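Local coordinates for lectin (Trichosanthes anguina, PDB 4HR6), which probably binds carbohydrate as a nontoxic three-chain homologue of the type II ribosome-inactivating proteins, at residues B[23-28]-B[195-200]; B[65-70]-B[110-115]; B[47-52]-B[58-63]. All coordinates share one frame; numbering follows the deposited sequence.

In the fold
The three contacts lie in a chain related to the ribosome-inactivating proteins. Interaction 2 is the buried one, two helices meeting through hydrocarbon near the middle of the chain. Interactions 1 and 3 are partly buried and both reach the mixed sheet: interaction 1 at the turn after strand 15-21, where apolar contact gives way to two bridging waters, and interaction 3 at strand 57-60, one edge of that sheet within the chain, where a glutamine amide bonds directly to a helix end. Interactions 1 and 2 are joined by a probable hydrogen bond from Asn65 ND2 to Ala27 O, while Phe63 of 58-63 packs on Leu70 of 65-70.

Interaction 1. Residues B[23-28]-B[195-200]; sequences EDMVAV and VALQLY
The hairpin turn between strands 15-21 and 26-32 of the mixed sheet is closed by a G1 beta bulge, with Met25 and Val26 both facing Asp21, and this turn meets Leu197 and Leu199 of the chain that follows helix 189-192. The two pieces, far apart in sequence, come together without a direct hydrogen bond. Met25, at the bulge with left-handed backbone angles, points toward the 195-200 segment; its chain, extended beyond CG, crosses that of Leu197 at about a right angle. Its last methyl, CE, lies 3.8 Å from Leu197 CD1, and its sulfur SD is 3.9 Å from that same CD1. Beyond this pair, Met25 also packs on Leu24 of a neighbouring chain.

Leu199 meets the turn through one methyl. That group, CD1, on a side chain whose CG lies trans to the main-chain nitrogen (chi1 -174°), comes 3.3 Å from Glu23 O and 4.0 Å from Asp24 CA. The backbone of Leu199 is hydrogen-bonded to helix 141-159, N to Ser154 OG and O to Gln158 NE2. Two waters bridge the backbones, both donating to Glu23 O. One donates to Glu23 O and accepts from Tyr200 N, each at 3.0 Å; the second donates both to Glu23 O, at 3.3 Å, and to Tyr200 O, at 3.0 Å.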
# COMPACT_ATOMS: atom_id res chain seq x y z
N GLU B 23 21.61 1.34 -4.04
CA GLU B 23 21.12 2.10 -5.17
C GLU B 23 20.03 1.37 -5.98
O GLU B 23 19.10 2.02 -6.46
CB GLU B 23 22.30 2.51 -6.06
CG GLU B 23 22.08 3.84 -6.73
CD GLU B 23 23.31 4.31 -7.47
OE1 GLU B 23 23.27 4.30 -8.72
OE2 GLU B 23 24.30 4.67 -6.80
N ASP B 24 20.15 0.05 -6.14
CA ASP B 24 19.18 -0.78 -6.87
C ASP B 24 18.44 -1.73 -5.93
O ASP B 24 17.54 -2.46 -6.34
CB ASP B 24 19.88 -1.63 -7.94
CG ASP B 24 20.55 -0.79 -9.04
OD1 ASP B 24 20.14 0.36 -9.31
OD2 ASP B 24 21.49 -1.30 -9.67
N MET B 25 18.83 -1.74 -4.66
CA MET B 25 18.37 -2.73 -3.72
C MET B 25 18.39 -4.16 -4.28
O MET B 25 17.38 -4.87 -4.27
CB MET B 25 16.99 -2.37 -3.15
CG MET B 25 16.84 -2.87 -1.70
SD MET B 25 15.22 -2.58 -1.01
CE MET B 25 15.27 -3.71 0.38
N VAL B 26 19.56 -4.56 -4.76
CA VAL B 26 19.77 -5.94 -5.19
C VAL B 26 20.93 -6.52 -4.41
O VAL B 26 21.85 -5.79 -4.00
CB VAL B 26 20.08 -6.06 -6.69
CG1 VAL B 26 18.85 -5.71 -7.52
CG2 VAL B 26 21.28 -5.19 -7.09
N ALA B 27 20.90 -7.83 -4.24
CA ALA B 27 22.02 -8.57 -3.70
C ALA B 27 23.12 -8.63 -4.75
O ALA B 27 22.86 -8.92 -5.88
CB ALA B 27 21.57 -9.97 -3.32
N VAL B 28 24.35 -8.34 -4.35
CA VAL B 28 25.47 -8.37 -5.30
C VAL B 28 26.54 -9.42 -5.00
O VAL B 28 27.28 -9.82 -5.90
CB VAL B 28 26.16 -6.99 -5.43
CG1 VAL B 28 25.17 -5.94 -5.85
CG2 VAL B 28 26.83 -6.57 -4.14
N VAL B 195 3.74 -0.57 -0.07
CA VAL B 195 5.08 -0.24 -0.45
C VAL B 195 5.79 0.42 0.72
O VAL B 195 5.38 1.48 1.16
CB VAL B 195 5.13 0.73 -1.66
CG1 VAL B 195 6.57 1.02 -2.04
CG2 VAL B 195 4.41 0.13 -2.85
N ALA B 196 6.86 -0.18 1.20
CA ALA B 196 7.55 0.35 2.38
C ALA B 196 8.84 1.03 2.01
O ALA B 196 9.33 1.83 2.79
CB ALA B 196 7.81 -0.74 3.42
N LEU B 197 9.39 0.71 0.84
CA LEU B 197 10.61 1.33 0.34
C LEU B 197 10.45 1.57 -1.15
O LEU B 197 9.90 0.73 -1.84
CB LEU B 197 11.81 0.42 0.55
CG LEU B 197 12.33 0.21 1.96
CD1 LEU B 197 13.44 -0.83 1.94
CD2 LEU B 197 12.80 1.49 2.62
N GLN B 198 10.92 2.71 -1.65
CA GLN B 198 10.83 2.95 -3.08
C GLN B 198 12.17 3.25 -3.72
O GLN B 198 13.02 3.94 -3.14
CB GLN B 198 9.79 4.03 -3.42
CG GLN B 198 10.08 5.41 -2.91
CD GLN B 198 8.92 6.36 -3.18
OE1 GLN B 198 8.60 6.63 -4.33
NE2 GLN B 198 8.31 6.88 -2.12
N LEU B 199 12.35 2.70 -4.92
CA LEU B 199 13.51 2.99 -5.75
C LEU B 199 13.48 4.45 -6.21
O LEU B 199 12.46 4.93 -6.70
CB LEU B 199 13.52 2.07 -6.96
CG LEU B 199 14.73 2.10 -7.90
CD1 LEU B 199 15.97 1.56 -7.22
CD2 LEU B 199 14.41 1.28 -9.13
N TYR B 200 14.61 5.13 -6.07
CA TYR B 200 14.79 6.47 -6.62
C TYR B 200 14.82 6.50 -8.16
O TYR B 200 15.56 5.77 -8.79
CB TYR B 200 16.09 7.08 -6.09
CG TYR B 200 16.38 8.44 -6.67
CD1 TYR B 200 17.23 8.58 -7.77
CD2 TYR B 200 15.79 9.58 -6.13
CE1 TYR B 200 17.49 9.81 -8.31
CE2 TYR B 200 16.07 10.82 -6.66
CZ TYR B 200 16.91 10.93 -7.76
OH TYR B 200 17.20 12.15 -8.30
O HOH W 1 17.35 4.11 -5.21
O HOH W 2 18.25 4.78 -8.00

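Interaction 2. Residues B[65-70]-B[110-115]; sequences NTFKSL and IIQMVL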
# COMPACT_ATOMS: atom_id res chain seq x y z
N ASN B 65 21.64 -11.35 -10.90
CA ASN B 65 20.72 -11.21 -9.80
C ASN B 65 19.30 -10.88 -10.23
O ASN B 65 18.49 -10.52 -9.41
CB ASN B 65 21.25 -10.20 -8.78
CG ASN B 65 21.52 -8.84 -9.38
OD1 ASN B 65 20.95 -8.47 -10.37
ND2 ASN B 65 22.38 -8.09 -8.73
N THR B 66 18.99 -10.95 -11.52
CA THR B 66 17.61 -10.74 -11.94
C THR B 66 16.85 -12.04 -11.65
O THR B 66 17.43 -13.14 -11.66
CB THR B 66 17.49 -10.47 -13.44
OG1 THR B 66 17.97 -11.61 -14.16
CG2 THR B 66 18.27 -9.22 -13.85
N PHE B 67 15.56 -11.91 -11.40
CA PHE B 67 14.73 -13.10 -11.15
C PHE B 67 14.72 -14.06 -12.33
O PHE B 67 14.78 -15.27 -12.14
CB PHE B 67 13.31 -12.71 -10.81
CG PHE B 67 13.16 -12.07 -9.47
CD1 PHE B 67 12.65 -10.79 -9.35
CD2 PHE B 67 13.54 -12.75 -8.32
CE1 PHE B 67 12.52 -10.20 -8.10
CE2 PHE B 67 13.40 -12.17 -7.07
CZ PHE B 67 12.91 -10.89 -6.97
N LYS B 68 14.65 -13.53 -13.54
CA LYS B 68 14.67 -14.39 -14.72
C LYS B 68 15.94 -15.24 -14.75
O LYS B 68 15.88 -16.44 -15.01
CB LYS B 68 14.61 -13.57 -16.00
CG LYS B 68 13.21 -13.25 -16.47
CD LYS B 68 13.24 -12.61 -17.86
CE LYS B 68 11.83 -12.32 -18.37
NZ LYS B 68 11.12 -11.29 -17.55
N SER B 69 17.08 -14.61 -14.49
CA SER B 69 18.34 -15.35 -14.57
C SER B 69 18.38 -16.42 -13.48
O SER B 69 18.80 -17.56 -13.71
CB SER B 69 19.56 -14.42 -14.45
OG SER B 69 20.77 -15.16 -14.58
N LEU B 70 17.96 -16.04 -12.30
CA LEU B 70 17.91 -16.99 -11.19
C LEU B 70 16.98 -18.16 -11.47
O LEU B 70 17.32 -19.30 -11.16
CB LEU B 70 17.48 -16.29 -9.90
CG LEU B 70 18.60 -15.44 -9.31
CD1 LEU B 70 18.06 -14.52 -8.25
CD2 LEU B 70 19.68 -16.35 -8.72
N ILE B 110 16.07 -16.64 -0.34
CA ILE B 110 16.61 -15.63 0.53
C ILE B 110 16.21 -14.23 0.06
O ILE B 110 15.79 -13.40 0.86
CB ILE B 110 18.14 -15.76 0.63
CG1 ILE B 110 18.51 -16.98 1.47
CG2 ILE B 110 18.75 -14.51 1.25
CD1 ILE B 110 19.87 -17.53 1.18
N ILE B 111 16.34 -13.97 -1.24
CA ILE B 111 16.02 -12.67 -1.78
C ILE B 111 14.55 -12.33 -1.48
O ILE B 111 14.25 -11.25 -0.99
CB ILE B 111 16.36 -12.61 -3.30
CG1 ILE B 111 17.89 -12.58 -3.47
CG2 ILE B 111 15.75 -11.39 -3.97
CD1 ILE B 111 18.34 -12.77 -4.89
N GLN B 112 13.66 -13.27 -1.73
CA GLN B 112 12.24 -13.01 -1.50
C GLN B 112 11.92 -12.79 -0.03
O GLN B 112 11.23 -11.85 0.31
CB GLN B 112 11.40 -14.12 -2.08
CG GLN B 112 11.41 -14.10 -3.59
CD GLN B 112 10.48 -15.12 -4.16
OE1 GLN B 112 10.81 -16.31 -4.25
NE2 GLN B 112 9.31 -14.68 -4.56
N MET B 113 12.47 -13.64 0.83
CA MET B 113 12.14 -13.61 2.24
C MET B 113 12.81 -12.47 2.99
O MET B 113 12.38 -12.13 4.10
CB MET B 113 12.49 -14.92 2.91
CG MET B 113 11.56 -16.05 2.52
SD MET B 113 11.93 -17.61 3.35
CE MET B 113 11.44 -17.24 5.03
N VAL B 114 13.84 -11.86 2.39
CA VAL B 114 14.53 -10.75 3.05
C VAL B 114 14.34 -9.43 2.30
O VAL B 114 13.83 -8.45 2.86
CB VAL B 114 16.04 -11.05 3.21
CG1 VAL B 114 16.74 -9.86 3.82
CG2 VAL B 114 16.24 -12.28 4.09
N LEU B 115 14.71 -9.38 1.02
CA LEU B 115 14.69 -8.12 0.31
C LEU B 115 13.28 -7.78 -0.14
O LEU B 115 12.85 -6.65 0.03
CB LEU B 115 15.65 -8.13 -0.88
CG LEU B 115 17.14 -8.34 -0.60
CD1 LEU B 115 17.94 -8.26 -1.90
CD2 LEU B 115 17.63 -7.29 0.38
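Helix 67-74 brings its first turn, carrying Phe67 and Leu70, up to Ile111 and Gln112 on helix 103-119. Thr66 is the N-cap of the shorter helix: its OG1 accepts from Ser69 N at 3.1 Å with an N-H...O angle of 153°, and the main-chain bond from Leu70 N to Thr66 O, 3.0 Å, closes the first turn. A hydrogen bond between Thr66 OG1 and Asp64 OD1 ties the cap to the chain just before it. The partner helix runs through 110-115 with a wider pi-type turn at 111-115.

Ile111 is the residue that both apolar side chains of the capped turn meet, each on a different branch. Its CG2, anti to the backbone N, lies 4.0 Å from Phe67 CE2 and 4.2 Å from Phe67 CZ; ring and isoleucine slide past each other in opposite directions, the methyl approaching the ring obliquely. The longer branch, with CG1 anti to the carbonyl carbon, ends in CD1, which meets Leu70 CD1 tip to tip at 3.8 Å. This is helix-against-helix packing inside the ribosome-inactivating family region, in the buried middle of the chain, and Leu70 extends it to Phe107 and Leu108 of helix 103-119. Phe67 is also engaged by Arg78 in a cation-pi contact. Gln112 comes nearest with its CG, 4.4 Å from Phe67 CE2, while the amide end is directed elsewhere: NE2 bonds to Glu147 OE2 on helix 141-159.

Interaction 3. Residues B[47-52]-B[58-63]; sequences LAFHTL and QNVLNF
The side chains of Gln58 and Phe49 cross obliquely, amide and ring planes 78° apart. The glutamine starts with CG anti to its carbonyl carbon (chi1 -62°) and then runs out extended, which delivers the amide to the last turn of helix 46-51. There NE2 gives a nearly straight bond to Phe49 O, 2.9 Å long with an N-H...O angle of 165°. The acceptor lies close to the plane of the amide, though the donor itself is tilted from the plane of the carbonyl. A second, weak bond runs from NE2 to Leu52 O at 3.0 Å, so one nitrogen spans two carbonyls where the helix gives out. The pair of acceptors also settles which way round the amide sits, since an oxygen in the place of NE2 would confront two carbonyl oxygens with no proton between them. The other end of the amide turns to the ring: Gln58 OE1 sits at the edge of Phe49, near its plane, 4.1 Å from CD2.

Strand 37-40, helix 46-51 and strand 57-60 form a beta-alpha-beta unit, the two strands parallel neighbours at the margin of the mixed sheet, and the glutamine links its helix to its second strand. Phe49 also stacks on Phe40 of the first strand, and Gln58 packs on Ser38 and Phe40 there. Two residues on from Gln58, Val60 crosses Phe49 at about a right angle, its CG2 coming obliquely to the ring at 4.0 Å from CE2.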
# COMPACT_ATOMS: atom_id res chain seq x y z
N LEU B 47 32.31 -1.39 -8.89
CA LEU B 47 32.72 -0.89 -7.61
C LEU B 47 32.62 -1.95 -6.50
O LEU B 47 33.37 -1.88 -5.53
CB LEU B 47 31.85 0.31 -7.26
CG LEU B 47 32.24 1.07 -6.00
CD1 LEU B 47 33.45 1.94 -6.30
CD2 LEU B 47 31.08 1.92 -5.51
N ALA B 48 31.68 -2.89 -6.63
CA ALA B 48 31.55 -3.98 -5.67
C ALA B 48 32.84 -4.80 -5.57
O ALA B 48 33.26 -5.16 -4.47
CB ALA B 48 30.38 -4.90 -6.02
N PHE B 49 33.45 -5.09 -6.71
CA PHE B 49 34.68 -5.90 -6.70
C PHE B 49 35.85 -5.19 -6.04
O PHE B 49 36.77 -5.84 -5.55
CB PHE B 49 35.09 -6.30 -8.10
CG PHE B 49 34.13 -7.22 -8.75
CD1 PHE B 49 33.13 -6.74 -9.55
CD2 PHE B 49 34.23 -8.59 -8.55
CE1 PHE B 49 32.23 -7.59 -10.16
CE2 PHE B 49 33.34 -9.45 -9.16
CZ PHE B 49 32.34 -8.95 -9.96
N HIS B 50 35.83 -3.85 -6.07
CA HIS B 50 36.95 -3.05 -5.62
C HIS B 50 36.82 -2.73 -4.17
O HIS B 50 37.81 -2.43 -3.54
CB HIS B 50 37.09 -1.77 -6.45
CG HIS B 50 37.66 -2.01 -7.81
ND1 HIS B 50 36.88 -2.24 -8.92
CD2 HIS B 50 38.95 -2.12 -8.23
CE1 HIS B 50 37.65 -2.46 -9.97
NE2 HIS B 50 38.91 -2.39 -9.58
N THR B 51 35.62 -2.83 -3.62
CA THR B 51 35.39 -2.43 -2.25
C THR B 51 34.91 -3.55 -1.33
O THR B 51 35.00 -3.39 -0.13
CB THR B 51 34.38 -1.26 -2.16
OG1 THR B 51 33.19 -1.60 -2.86
CG2 THR B 51 34.95 0.01 -2.78
N LEU B 52 34.38 -4.66 -1.86
CA LEU B 52 33.85 -5.70 -0.98
C LEU B 52 34.69 -6.96 -0.99
O LEU B 52 35.08 -7.43 -2.04
CB LEU B 52 32.44 -6.11 -1.39
CG LEU B 52 31.33 -5.07 -1.33
CD1 LEU B 52 30.10 -5.59 -2.07
CD2 LEU B 52 31.01 -4.75 0.12
N GLN B 58 37.73 -13.77 -4.99
CA GLN B 58 36.43 -13.32 -5.46
C GLN B 58 36.00 -14.16 -6.63
O GLN B 58 36.50 -14.02 -7.72
CB GLN B 58 36.48 -11.84 -5.85
CG GLN B 58 36.83 -10.91 -4.70
CD GLN B 58 37.04 -9.47 -5.14
OE1 GLN B 58 37.54 -9.24 -6.22
NE2 GLN B 58 36.65 -8.51 -4.32
N ASN B 59 35.04 -15.04 -6.41
CA ASN B 59 34.50 -15.85 -7.50
C ASN B 59 33.31 -15.15 -8.12
O ASN B 59 32.55 -14.47 -7.43
CB ASN B 59 34.08 -17.21 -6.96
CG ASN B 59 35.22 -17.92 -6.30
OD1 ASN B 59 36.05 -18.50 -6.98
ND2 ASN B 59 35.28 -17.86 -4.97
N VAL B 60 33.15 -15.33 -9.42
CA VAL B 60 32.05 -14.75 -10.16
C VAL B 60 31.07 -15.86 -10.55
O VAL B 60 31.45 -16.82 -11.21
CB VAL B 60 32.57 -14.05 -11.43
CG1 VAL B 60 31.43 -13.39 -12.19
CG2 VAL B 60 33.61 -13.02 -11.05
N LEU B 61 29.81 -15.72 -10.16
CA LEU B 61 28.80 -16.72 -10.47
C LEU B 61 28.43 -16.63 -11.94
O LEU B 61 28.63 -15.60 -12.57
CB LEU B 61 27.56 -16.52 -9.57
CG LEU B 61 27.94 -16.64 -8.09
CD1 LEU B 61 26.87 -16.10 -7.17
CD2 LEU B 61 28.29 -18.07 -7.72
N ASN B 62 27.90 -17.71 -12.49
CA ASN B 62 27.53 -17.76 -13.89
C ASN B 62 26.04 -17.48 -14.10
O ASN B 62 25.43 -18.00 -15.01
CB ASN B 62 27.94 -19.09 -14.53
CG ASN B 62 27.29 -20.29 -13.86
OD1 ASN B 62 27.00 -20.28 -12.66
ND2 ASN B 62 27.08 -21.35 -14.64
N PHE B 63 25.48 -16.62 -13.25
CA PHE B 63 24.14 -16.07 -13.44
C PHE B 63 24.09 -14.72 -12.74
O PHE B 63 24.98 -14.40 -11.93
CB PHE B 63 23.05 -16.99 -12.86
CG PHE B 63 23.36 -17.52 -11.50
CD1 PHE B 63 23.04 -16.81 -10.38
CD2 PHE B 63 24.00 -18.74 -11.36
CE1 PHE B 63 23.33 -17.31 -9.12
CE2 PHE B 63 24.30 -19.24 -10.12
CZ PHE B 63 23.97 -18.53 -8.99